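Local structure of oligopeptide-binding protein oppA (Lactococcus lactis, 3DRF) at residues Arg340-Ala343 with Glu344-Lys348; Glu423-Ala426 with Gln427-Gln431. The protein captures oligopeptides in a voluminous cavity, closing like a Venus fly-trap, as the binding protein of the OppABCDF ABC transporter that takes them up. All coordinates share one frame; numbering follows the deposited sequence.

Contact 1: residues Arg340-Ala343 with Glu344-Lys348; sequences RNVA and EVDNK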
ATOM      1  N   ARG A 340       7.826  -0.799 -23.483  1.00  7.46           N
ATOM      2  CA  ARG A 340       6.600  -1.537 -23.109  1.00  7.55           C
ATOM      3  C   ARG A 340       5.385  -1.026 -23.910  1.00  7.67           C
ATOM      4  O   ARG A 340       5.322   0.085 -24.323  1.00  8.35           O
ATOM      5  CB  ARG A 340       6.262  -1.420 -21.580  1.00  7.32           C
ATOM      6  CG  ARG A 340       7.279  -2.163 -20.663  1.00  7.47           C
ATOM      7  CD  ARG A 340       6.684  -2.372 -19.250  1.00  7.62           C
ATOM      8  NE  ARG A 340       6.344  -1.088 -18.626  1.00  7.32           N
ATOM      9  CZ  ARG A 340       5.705  -1.010 -17.468  1.00  7.57           C
ATOM     10  NH1 ARG A 340       5.422   0.155 -16.986  1.00  8.15           N
ATOM     11  NH2 ARG A 340       5.367  -2.117 -16.834  1.00  7.86           N
ATOM     12  N   ASN A 341       4.443  -1.961 -24.095  1.00  8.31           N
ATOM     13  CA  ASN A 341       3.177  -1.691 -24.729  1.00  8.11           C
ATOM     14  C   ASN A 341       1.997  -1.810 -23.751  1.00  8.04           C
ATOM     15  O   ASN A 341       1.125  -2.606 -23.922  1.00  8.25           O
ATOM     16  CB  ASN A 341       2.976  -2.655 -25.934  1.00  8.49           C
ATOM     17  CG  ASN A 341       3.073  -4.113 -25.554  1.00  8.31           C
ATOM     18  OD1 ASN A 341       3.623  -4.482 -24.599  1.00  8.33           O
ATOM     19  ND2 ASN A 341       2.485  -4.949 -26.390  1.00  9.53           N
ATOM     20  N   VAL A 342       2.001  -0.936 -22.749  1.00  7.78           N
ATOM     21  CA  VAL A 342       1.032  -1.047 -21.664  1.00  7.85           C
ATOM     22  C   VAL A 342      -0.405  -0.808 -22.188  1.00  8.19           C
ATOM     23  O   VAL A 342      -1.297  -1.464 -21.781  1.00  7.34           O
ATOM     24  CB  VAL A 342       1.382  -0.048 -20.521  1.00  7.57           C
ATOM     25  CG1 VAL A 342       0.343  -0.075 -19.476  1.00  8.96           C
ATOM     26  CG2 VAL A 342       2.751  -0.398 -19.948  1.00  8.54           C
ATOM     27  N   ALA A 343      -0.588   0.145 -23.094  1.00  8.05           N
ATOM     28  CA  ALA A 343      -1.913   0.415 -23.667  1.00  8.43           C
ATOM     29  C   ALA A 343      -2.443  -0.824 -24.430  1.00  8.50           C
ATOM     30  O   ALA A 343      -3.570  -1.195 -24.249  1.00  8.58           O
ATOM     31  CB  ALA A 343      -1.842   1.671 -24.584  1.00  9.11           C
ATOM     32  N   GLU A 344      -1.605  -1.454 -25.247  1.00  8.83           N
ATOM     33  CA  GLU A 344      -2.031  -2.671 -25.934  1.00  9.60           C
ATOM     34  C   GLU A 344      -2.453  -3.773 -24.942  1.00  9.22           C
ATOM     35  O   GLU A 344      -3.429  -4.414 -25.129  1.00  9.21           O
ATOM     36  CB  GLU A 344      -0.913  -3.201 -26.843  1.00 10.61           C
ATOM     37  CG  GLU A 344      -0.662  -2.415 -28.105  1.00 13.31           C
ATOM     38  CD  GLU A 344       0.254  -3.126 -29.062  1.00 15.63           C
ATOM     39  OE1 GLU A 344       0.903  -4.103 -28.757  1.00 13.16           O
ATOM     40  OE2 GLU A 344       0.235  -2.619 -30.181  1.00 20.27           O
ATOM     41  N   VAL A 345      -1.693  -3.967 -23.866  1.00  8.40           N
ATOM     42  CA  VAL A 345      -2.016  -4.960 -22.829  1.00  8.72           C
ATOM     43  C   VAL A 345      -3.340  -4.600 -22.169  1.00  8.25           C
ATOM     44  O   VAL A 345      -4.185  -5.418 -22.041  1.00  8.56           O
ATOM     45  CB  VAL A 345      -0.847  -5.014 -21.788  1.00  8.38           C
ATOM     46  CG1 VAL A 345      -1.283  -5.742 -20.542  1.00  9.44           C
ATOM     47  CG2 VAL A 345       0.401  -5.655 -22.454  1.00  9.04           C
ATOM     48  N   ASP A 346      -3.508  -3.337 -21.785  1.00  7.97           N
ATOM     49  CA  ASP A 346      -4.749  -2.901 -21.113  1.00  8.58           C
ATOM     50  C   ASP A 346      -5.993  -3.053 -22.026  1.00  8.91           C
ATOM     51  O   ASP A 346      -6.990  -3.482 -21.607  1.00  9.37           O
ATOM     52  CB  ASP A 346      -4.647  -1.447 -20.639  1.00  8.89           C
ATOM     53  CG  ASP A 346      -3.753  -1.262 -19.418  1.00  9.67           C
ATOM     54  OD1 ASP A 346      -3.368  -2.188 -18.795  1.00  9.99           O
ATOM     55  OD2 ASP A 346      -3.475  -0.098 -19.194  1.00  9.56           O
ATOM     56  N   ASN A 347      -5.817  -2.721 -23.294  1.00  9.78           N
ATOM     57  CA  ASN A 347      -6.897  -2.868 -24.311  1.00 10.08           C
ATOM     58  C   ASN A 347      -7.289  -4.340 -24.467  1.00 10.32           C
ATOM     59  O   ASN A 347      -8.431  -4.647 -24.535  1.00 10.66           O
ATOM     60  CB  ASN A 347      -6.462  -2.254 -25.674  1.00 10.76           C
ATOM     61  CG  ASN A 347      -6.353  -0.739 -25.636  1.00 12.38           C
ATOM     62  OD1 ASN A 347      -6.842  -0.122 -24.780  1.00 15.16           O
ATOM     63  ND2 ASN A 347      -5.708  -0.176 -26.625  1.00 14.91           N
ATOM     64  N   LYS A 348      -6.312  -5.221 -24.490  1.00 10.22           N
ATOM     65  CA  LYS A 348      -6.554  -6.649 -24.713  1.00 10.47           C
ATOM     66  C   LYS A 348      -7.188  -7.356 -23.521  1.00 10.62           C
ATOM     67  O   LYS A 348      -7.989  -8.218 -23.703  1.00 11.77           O
ATOM     68  CB  LYS A 348      -5.231  -7.332 -25.043  1.00 10.13           C
ATOM     69  CG  LYS A 348      -5.390  -8.867 -25.316  1.00 11.18           C
ATOM     70  CD  LYS A 348      -4.125  -9.447 -26.018  1.00 11.38           C
ATOM     71  CE  LYS A 348      -4.235 -10.973 -26.245  1.00 12.43           C
ATOM     72  NZ  LYS A 348      -2.990 -11.418 -26.841  1.00 14.81           N
TER

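Contact 2: residues Glu423-Ala426 with Gln427-Gln431; sequences ETIA and QNYIQ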
ATOM      1  N   GLU A 423       1.419 -14.815 -17.269  1.00 10.51           N
ATOM      2  CA  GLU A 423       2.574 -15.362 -18.001  1.00 12.04           C
ATOM      3  C   GLU A 423       2.668 -14.755 -19.419  1.00 10.81           C
ATOM      4  O   GLU A 423       3.719 -14.342 -19.844  1.00 10.21           O
ATOM      5  CB  GLU A 423       2.493 -16.903 -18.140  1.00 13.61           C
ATOM      6  CG  GLU A 423       2.476 -17.705 -16.902  1.00 18.31           C
ATOM      7  CD  GLU A 423       3.821 -18.262 -16.572  1.00 23.35           C
ATOM      8  OE1 GLU A 423       4.833 -17.943 -17.260  1.00 26.43           O
ATOM      9  OE2 GLU A 423       3.776 -18.993 -15.575  1.00 27.09           O
ATOM     10  N   THR A 424       1.532 -14.697 -20.070  1.00 10.43           N
ATOM     11  CA  THR A 424       1.420 -14.128 -21.412  1.00 10.54           C
ATOM     12  C   THR A 424       1.897 -12.660 -21.415  1.00  9.21           C
ATOM     13  O   THR A 424       2.658 -12.243 -22.228  1.00  8.97           O
ATOM     14  CB  THR A 424      -0.047 -14.221 -21.914  1.00 11.02           C
ATOM     15  OG1 THR A 424      -0.385 -15.607 -22.056  1.00 13.01           O
ATOM     16  CG2 THR A 424      -0.200 -13.564 -23.279  1.00 11.75           C
ATOM     17  N   ILE A 425       1.442 -11.900 -20.444  1.00  8.50           N
ATOM     18  CA  ILE A 425       1.761 -10.470 -20.371  1.00  8.68           C
ATOM     19  C   ILE A 425       3.250 -10.275 -20.085  1.00  7.97           C
ATOM     20  O   ILE A 425       3.860  -9.506 -20.758  1.00  8.27           O
ATOM     21  CB  ILE A 425       0.873  -9.751 -19.313  1.00  8.84           C
ATOM     22  CG1 ILE A 425      -0.560  -9.703 -19.829  1.00  8.85           C
ATOM     23  CG2 ILE A 425       1.418  -8.353 -19.041  1.00  9.26           C
ATOM     24  CD1 ILE A 425      -1.565  -9.349 -18.731  1.00 10.76           C
ATOM     25  N   ALA A 426       3.804 -11.013 -19.136  1.00  8.21           N
ATOM     26  CA  ALA A 426       5.243 -10.904 -18.849  1.00  8.65           C
ATOM     27  C   ALA A 426       6.104 -11.276 -20.071  1.00  8.57           C
ATOM     28  O   ALA A 426       7.021 -10.613 -20.379  1.00  8.48           O
ATOM     29  CB  ALA A 426       5.591 -11.772 -17.628  1.00  9.07           C
ATOM     30  N   GLN A 427       5.761 -12.358 -20.767  1.00  8.94           N
ATOM     31  CA  GLN A 427       6.482 -12.750 -21.986  1.00  9.94           C
ATOM     32  C   GLN A 427       6.327 -11.693 -23.090  1.00  9.28           C
ATOM     33  O   GLN A 427       7.249 -11.420 -23.801  1.00  9.36           O
ATOM     34  CB  GLN A 427       5.987 -14.120 -22.461  1.00 10.58           C
ATOM     35  CG  GLN A 427       6.410 -15.267 -21.620  1.00 15.14           C
ATOM     36  CD  GLN A 427       7.894 -15.400 -21.452  1.00 18.18           C
ATOM     37  OE1 GLN A 427       8.682 -15.002 -22.269  1.00 20.62           O
ATOM     38  NE2 GLN A 427       8.233 -16.074 -20.415  1.00 20.80           N
ATOM     39  N   ASN A 428       5.145 -11.107 -23.171  1.00  9.26           N
ATOM     40  CA  ASN A 428       4.903  -9.974 -24.075  1.00  8.98           C
ATOM     41  C   ASN A 428       5.892  -8.783 -23.840  1.00  8.80           C
ATOM     42  O   ASN A 428       6.452  -8.290 -24.779  1.00  9.34           O
ATOM     43  CB  ASN A 428       3.451  -9.494 -23.986  1.00  9.34           C
ATOM     44  CG  ASN A 428       3.255  -8.077 -24.469  1.00  9.17           C
ATOM     45  OD1 ASN A 428       3.069  -7.828 -25.631  1.00 10.43           O
ATOM     46  ND2 ASN A 428       3.293  -7.153 -23.558  1.00  8.91           N
ATOM     47  N   TYR A 429       6.143  -8.427 -22.571  1.00  8.02           N
ATOM     48  CA  TYR A 429       7.148  -7.389 -22.270  1.00  7.96           C
ATOM     49  C   TYR A 429       8.576  -7.850 -22.619  1.00  7.58           C
ATOM     50  O   TYR A 429       9.317  -7.083 -23.142  1.00  7.58           O
ATOM     51  CB  TYR A 429       7.022  -6.884 -20.819  1.00  7.83           C
ATOM     52  CG  TYR A 429       5.712  -6.111 -20.552  1.00  7.92           C
ATOM     53  CD1 TYR A 429       5.189  -5.172 -21.463  1.00  7.89           C
ATOM     54  CD2 TYR A 429       4.987  -6.368 -19.379  1.00  8.07           C
ATOM     55  CE1 TYR A 429       3.987  -4.475 -21.181  1.00  7.76           C
ATOM     56  CE2 TYR A 429       3.814  -5.682 -19.100  1.00  7.57           C
ATOM     57  CZ  TYR A 429       3.330  -4.746 -19.994  1.00  7.92           C
ATOM     58  OH  TYR A 429       2.174  -4.054 -19.780  1.00  8.84           O
ATOM     59  N   ILE A 430       8.903  -9.098 -22.303  1.00  7.86           N
ATOM     60  CA  ILE A 430      10.190  -9.662 -22.703  1.00  8.56           C
ATOM     61  C   ILE A 430      10.398  -9.542 -24.244  1.00  8.56           C
ATOM     62  O   ILE A 430      11.461  -9.198 -24.681  1.00  8.73           O
ATOM     63  CB  ILE A 430      10.302 -11.134 -22.193  1.00  8.62           C
ATOM     64  CG1 ILE A 430      10.494 -11.120 -20.667  1.00  8.50           C
ATOM     65  CG2 ILE A 430      11.527 -11.847 -22.841  1.00  9.78           C
ATOM     66  CD1 ILE A 430      10.462 -12.541 -19.982  1.00 10.17           C
ATOM     67  N   GLN A 431       9.358  -9.846 -24.994  1.00  9.15           N
ATOM     68  CA  GLN A 431       9.348  -9.692 -26.440  1.00  9.55           C
ATOM     69  C   GLN A 431       9.551  -8.233 -26.850  1.00  8.89           C
ATOM     70  O   GLN A 431      10.302  -7.980 -27.722  1.00  8.94           O
ATOM     71  CB  GLN A 431       8.017 -10.230 -26.996  1.00 10.33           C
ATOM     72  CG  GLN A 431       7.801  -9.974 -28.471  1.00 13.44           C
ATOM     73  CD  GLN A 431       6.356 -10.173 -28.925  1.00 16.20           C
ATOM     74  OE1 GLN A 431       5.451 -10.454 -28.157  1.00 16.93           O
ATOM     75  NE2 GLN A 431       6.169 -10.054 -30.231  1.00 18.02           N
TER

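Contact 1: residues Arg340-Ala343 with Glu344-Lys348
N341 O accepts V345 N at 3.1 Å, closing the first turn of the helix that begins at V342. The same i to i+4 pattern continues with D346 N on V342 O at 2.9 Å and N347 N on A343 O at 2.9 Å, so 340-343 and 344-348 form one unbroken run from loop into helix. N341 stands at the N-cap position, yet its side chain does not cap the helix. Its chi1 of 56° tucks CG in between the two main-chain branches, which sends ND2 across to the E344 side chain. There ND2 donates to E344 OE1 at 3.0 Å (N341 ND2 to E344 OE1), almost straight at 172°. The acceptor lies in the amide plane, while the donor reaches the anti side of the carboxylate from somewhat outside its plane; the two side chains cross at about a right angle, with their planes 63° apart. The other end of the amide, OD1, has N428 as its partner, so both ends of this buried group are bonded and its rotation is fixed. Within the first turn V342 and D346, four residues apart, lie side by side and point the same way, V342 CG1 lying 3.8 Å from D346 OD2, and that carboxylate oxygen is bound by N540 ND2. V342 CG2 lies above one face of the R340 guanidinium, off-centre toward its rim. Helix 342-349 thus starts between helix 422-435, touched by N341 and V345, and strands 354-356 and 536-549, which receive A343, D346 and V342.

Contact 2: residues Glu423-Ala426 with Gln427-Gln431
I425 and Y429, one turn apart on helix 422-435, lie side by side and point the same way, and theirs is the main side-chain contact within 423-431. The touching branch is I425 CG2, which comes to 3.6 Å of Y429 CE2 and approaches the ring obliquely. It can do so because chi1 of I425, -70°, sets CG2 anti to the backbone N, while CG1 lies beside the backbone N. The ring also leans over the backbone: Y429 CD2 is 3.6 Å from I425 O, the oxygen that accepts the Y429 N-H at 3.1 Å (Y429 N to I425 O). N428 takes a different chi1, 159°, with CG opposite the main-chain nitrogen, and its amide points at helix 342-349. On a different side of the helix Q427 bends at chi2, and its CG rests 3.4 Å from E423 O, beside the bond from Q427 N to that oxygen. I430 CG1 lies in a similar way 3.5 Å from A426 O. Around this turn the side chains sort by direction: I425, N428 and Y429 face helix 342-349, A426 and Y429 meet Y413 of strand 407-414, and Q427 and I430 touch strand 439-442. This is the helix of a beta-alpha-beta crossover, linking the parallel strands 407-414 and 439-442 in a periplasmic-binding-protein fold.

Overall arrangement
Contact 1 comes first along the chain and contact 2 follows in series, their centres about 11 Å apart on the same side of the chain's centre. Helices 342-349 and 422-435 lie next to each other, joined by the probable hydrogen bond from N428 ND2 to N341 OD1 (2.9 Å) and by V345 CG2 packing on N428 and Y429, while R340 makes a cation-pi contact with Y429. The strands each helix touches belong to the same mixed sheet: 354-356 and 536-549 for contact 1, 407-414 and 439-442 for contact 2. The contacts thus join two helices within the domain that carries this sheet, their centres about 24 and 25 Å from the centre of the chain.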